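Local atomic coordinates of hypothetical transcriptional regulator yurK (Bacillus subtilis, PDB entry 2IKK), a protein that is functionally uncharacterised but probably binds DNA and regulates transcription as a GntR-family factor, this chain being its C-terminal UTRA domain. Residues A[40-43]-A[44-48]; A[90-93]-A[94-97]. All coordinates share one frame; numbering follows the deposited sequence.

How the contacts relate
Two short local contacts illustrate how two of the helices of this UTRA domain begin, each with a serine at the N-cap. They follow in series along the chain. Contact 1 (40-48) comes first, where strand 33-41, within this chain an outermost strand of the six-stranded antiparallel sheet, runs into helix 44-50. Contact 2 (90-97) lies in the loop that leaves strand 71-80 and leads into helix 97-105. Their centres are 23 Å apart and their nearest atoms about 11 Å, without touching. Contact 1 ends strand 33-41 and packs on strand 57-66; side chains of contact 2 touch both strands. Contact 1 thus closes a strand-to-helix corner, whereas contact 2 places a helix start that holds a sulfate.

Contact 1: residues A[40-43]-A[44-48]; sequences IPAS and KPIAE
S43 caps the first turn of helix 44-50 and grips I46 and A47 with separate oxygens, a worked example of the serine N-cap. OG accepts from I46 N at 3.2 Å, with an N-H...O angle of 155°. The bond depends on a first torsion of 64°, which sets OG between the residue's own backbone N and carbonyl carbon and turns it toward the open amides of the turn. I46 CG1 comes equally close to the capping hydroxyl, 3.2 Å from S43 OG. The backbone supplies the second bond: A47 N reaches S43 O at 2.7 Å and 170°, short and almost straight, the first i to i+4 bond of the helix. E48 N to K44 O continues the series one residue on.

The tightly packed side is the buried one, beneath the cap. A42, just before the helix, points its methyl at the turn, and CB meets I46 CG2 and A47 CB, each at 4.0 Å. In I46 the two branches divide the work: CG2 lies anti to the backbone N and packs on A42, while CG1 turns to the serine hydroxyl. A42 also rests on V58 of strand 57-66, and A47 on I52, so the two alanines are buried, against the sheet and the following loop.

The solvent side is looser, with K44 and P45 both exposed. K44 sends an extended chain away from the cap, touching S43 through little more than CB, and the P45 ring edges up to the serine, its CD 3.5 Å from S43 OG.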
loop_
_atom_site.group_PDB
_atom_site.type_symbol
_atom_site.label_atom_id
_atom_site.label_comp_id
_atom_site.label_asym_id
_atom_site.label_seq_id
_atom_site.Cartn_x
_atom_site.Cartn_y
_atom_site.Cartn_z
ATOM N N ILE A 40 -13.638 -0.456 26.773
ATOM C CA ILE A 40 -14.825 0.211 26.236
ATOM C C ILE A 40 -15.756 -0.775 25.541
ATOM O O ILE A 40 -15.302 -1.857 25.128
ATOM C CB ILE A 40 -14.450 1.329 25.185
ATOM C CG1 ILE A 40 -13.840 0.698 23.903
ATOM C CG2 ILE A 40 -13.455 2.384 25.800
ATOM C CD1 ILE A 40 -13.594 1.697 22.707
ATOM N N PRO A 41 -17.027 -0.380 25.335
ATOM C CA PRO A 41 -17.892 -1.213 24.505
ATOM C C PRO A 41 -17.440 -1.202 23.021
ATOM O O PRO A 41 -17.090 -0.140 22.493
ATOM C CB PRO A 41 -19.309 -0.604 24.675
ATOM C CG PRO A 41 -19.190 0.438 25.826
ATOM C CD PRO A 41 -17.717 0.834 25.853
ATOM N N ALA A 42 -17.459 -2.368 22.370
ATOM C CA ALA A 42 -17.166 -2.452 20.925
ATOM C C ALA A 42 -18.162 -1.683 20.054
ATOM O O ALA A 42 -19.373 -1.849 20.191
ATOM C CB ALA A 42 -17.029 -3.978 20.469
ATOM N N SER A 43 -17.638 -0.812 19.199
ATOM C CA SER A 43 -18.454 -0.147 18.181
ATOM C C SER A 43 -18.948 -1.152 17.165
ATOM O O SER A 43 -18.463 -2.321 17.145
ATOM C CB SER A 43 -17.614 0.915 17.476
ATOM O OG SER A 43 -16.515 0.336 16.764
ATOM N N LYS A 44 -19.876 -0.722 16.289
ATOM C CA LYS A 44 -20.360 -1.635 15.224
ATOM C C LYS A 44 -19.242 -2.163 14.334
ATOM O O LYS A 44 -19.142 -3.387 14.134
ATOM C CB LYS A 44 -21.521 -1.046 14.398
ATOM C CG LYS A 44 -22.837 -0.908 15.219
ATOM C CD LYS A 44 -24.029 -0.441 14.402
ATOM C CE LYS A 44 -25.381 -0.629 15.184
ATOM N NZ LYS A 44 -26.586 -0.012 14.420
ATOM N N PRO A 45 -18.405 -1.269 13.778
ATOM C CA PRO A 45 -17.312 -1.774 12.959
ATOM C C PRO A 45 -16.322 -2.637 13.696
ATOM O O PRO A 45 -15.783 -3.605 13.134
ATOM C CB PRO A 45 -16.581 -0.492 12.481
ATOM C CG PRO A 45 -17.224 0.628 13.109
ATOM C CD PRO A 45 -18.465 0.213 13.805
ATOM N N ILE A 46 -16.035 -2.304 14.933
ATOM C CA ILE A 46 -15.079 -3.146 15.702
ATOM C C ILE A 46 -15.759 -4.510 15.997
ATOM O O ILE A 46 -15.115 -5.577 15.855
ATOM C CB ILE A 46 -14.659 -2.462 17.001
ATOM C CG1 ILE A 46 -13.768 -1.224 16.709
ATOM C CG2 ILE A 46 -13.890 -3.465 18.012
ATOM C CD1 ILE A 46 -12.604 -1.495 15.768
ATOM N N ALA A 47 -17.009 -4.494 16.448
ATOM C CA ALA A 47 -17.655 -5.805 16.680
ATOM C C ALA A 47 -17.793 -6.671 15.417
ATOM O O ALA A 47 -17.667 -7.918 15.474
ATOM C CB ALA A 47 -19.035 -5.658 17.410
ATOM N N GLU A 48 -17.999 -6.030 14.277
ATOM C CA GLU A 48 -18.078 -6.712 12.987
ATOM C C GLU A 48 -16.751 -7.356 12.605
ATOM O O GLU A 48 -16.719 -8.550 12.257
ATOM C CB GLU A 48 -18.561 -5.769 11.865
ATOM C CG GLU A 48 -20.089 -5.729 11.781
ATOM C CD GLU A 48 -20.659 -4.937 10.561
ATOM O OE1 GLU A 48 -19.967 -4.926 9.488
ATOM O OE2 GLU A 48 -21.790 -4.357 10.702
#

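Contact 2: residues A[90-93]-A[94-97]; sequences FIAD and GVSM. With SO4 (sulfate ion), chain C.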
loop_
_atom_site.group_PDB
_atom_site.type_symbol
_atom_site.label_atom_id
_atom_site.label_comp_id
_atom_site.label_asym_id
_atom_site.label_seq_id
_atom_site.Cartn_x
_atom_site.Cartn_y
_atom_site.Cartn_z
ATOM N N PHE A 90 -1.648 -6.572 31.358
ATOM C CA PHE A 90 -0.296 -6.778 30.843
ATOM C C PHE A 90 0.284 -5.587 30.088
ATOM O O PHE A 90 1.454 -5.633 29.703
ATOM C CB PHE A 90 -0.232 -8.055 29.961
ATOM C CG PHE A 90 -0.698 -9.292 30.687
ATOM C CD1 PHE A 90 0.088 -9.859 31.736
ATOM C CD2 PHE A 90 -1.932 -9.849 30.399
ATOM C CE1 PHE A 90 -0.373 -10.979 32.454
ATOM C CE2 PHE A 90 -2.412 -10.986 31.101
ATOM C CZ PHE A 90 -1.622 -11.526 32.173
ATOM N N ILE A 91 -0.534 -4.547 29.877
ATOM C CA ILE A 91 -0.152 -3.448 28.979
ATOM C C ILE A 91 0.805 -2.483 29.718
ATOM O O ILE A 91 0.462 -1.953 30.782
ATOM C CB ILE A 91 -1.387 -2.711 28.446
ATOM C CG1 ILE A 91 -2.153 -3.663 27.557
ATOM C CG2 ILE A 91 -0.922 -1.364 27.749
ATOM C CD1 ILE A 91 -3.467 -3.089 27.118
ATOM N N ALA A 92 1.962 -2.246 29.115
ATOM C CA ALA A 92 2.937 -1.270 29.650
ATOM C C ALA A 92 3.860 -0.850 28.542
ATOM O O ALA A 92 4.016 -1.549 27.566
ATOM C CB ALA A 92 3.747 -1.934 30.774
ATOM N N ASP A 93 4.539 0.283 28.679
ATOM C CA ASP A 93 5.595 0.594 27.689
ATOM C C ASP A 93 6.579 -0.543 27.495
ATOM O O ASP A 93 7.039 -1.140 28.488
ATOM C CB ASP A 93 6.367 1.889 28.081
ATOM C CG ASP A 93 5.523 3.136 27.914
ATOM O OD1 ASP A 93 4.493 3.105 27.208
ATOM O OD2 ASP A 93 5.861 4.177 28.513
ATOM N N GLY A 94 6.913 -0.837 26.235
ATOM C CA GLY A 94 7.948 -1.851 25.914
ATOM C C GLY A 94 7.389 -3.271 25.785
ATOM O O GLY A 94 8.101 -4.200 25.355
ATOM N N VAL A 95 6.109 -3.449 26.086
ATOM C CA VAL A 95 5.575 -4.799 26.126
ATOM C C VAL A 95 5.247 -5.210 24.686
ATOM O O VAL A 95 4.685 -4.428 23.924
ATOM C CB VAL A 95 4.355 -4.888 27.095
ATOM C CG1 VAL A 95 3.575 -6.231 26.974
ATOM C CG2 VAL A 95 4.765 -4.622 28.575
ATOM N N SER A 96 5.619 -6.434 24.338
ATOM C CA SER A 96 5.241 -6.997 23.091
ATOM C C SER A 96 3.869 -7.671 23.286
ATOM O O SER A 96 3.745 -8.664 24.024
ATOM C CB SER A 96 6.287 -8.022 22.655
ATOM O OG SER A 96 5.719 -8.827 21.637
HETATM N N MSE A 97 2.838 -7.124 22.629
HETATM C CA MSE A 97 1.528 -7.720 22.760
HETATM C C MSE A 97 1.502 -9.119 22.123
HETATM O O MSE A 97 0.796 -10.016 22.556
HETATM C CB MSE A 97 0.435 -6.804 22.214
HETATM C CG MSE A 97 0.339 -5.459 23.010
HETATM SE SE MSE A 97 0.026 -5.683 24.904
HETATM C CE MSE A 97 -1.892 -6.268 24.887
HETATM S S SO4 C . 3.739 -5.790 19.486
HETATM O O1 SO4 C . 3.260 -5.187 20.728
HETATM O O2 SO4 C . 5.201 -5.712 19.404
HETATM O O3 SO4 C . 3.130 -5.125 18.365
HETATM O O4 SO4 C . 3.435 -7.245 19.436
HETATM O O HOH W 1 3.446 -2.015 24.205
#
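G94 sits at a positive phi (89°), the left-handed backbone that the third position of a type II beta turn takes and glycine readily adopts; the turn runs from A92 to V95. It closes when V95 N donates to A92 O at 3.2 Å, coming in 34° off the carbonyl plane. A water bridges the same opening, donating to V95 O at 2.7 Å and only weakly to A92 O.

V95 packs back over the first arm. With CG1 anti to the backbone N, that methyl approaches F90 O, while CG2 sits 3.6 Å from A92 CB. Farther along, the selenomethionine M97 bends twice, at chi2 and chi3, which carries CE to 3.7 Å from I91 CG1; both side chains also touch L61 of strand 57-66. D93 anchors the loop to strand 33-41 through OD1, which is hydrogen-bonded to V34 N.

S96 is the N-cap of helix 97-105, its OG hydrogen-bonded to D99 N. A main-chain N-H at the start of a helix is a common place for an anion to be held, and here a sulfate, probably from the crystallisation liquor, is also held by H98 ND1 and R63 NH1; M97 N donates to its O1 at 2.7 Å and 166°.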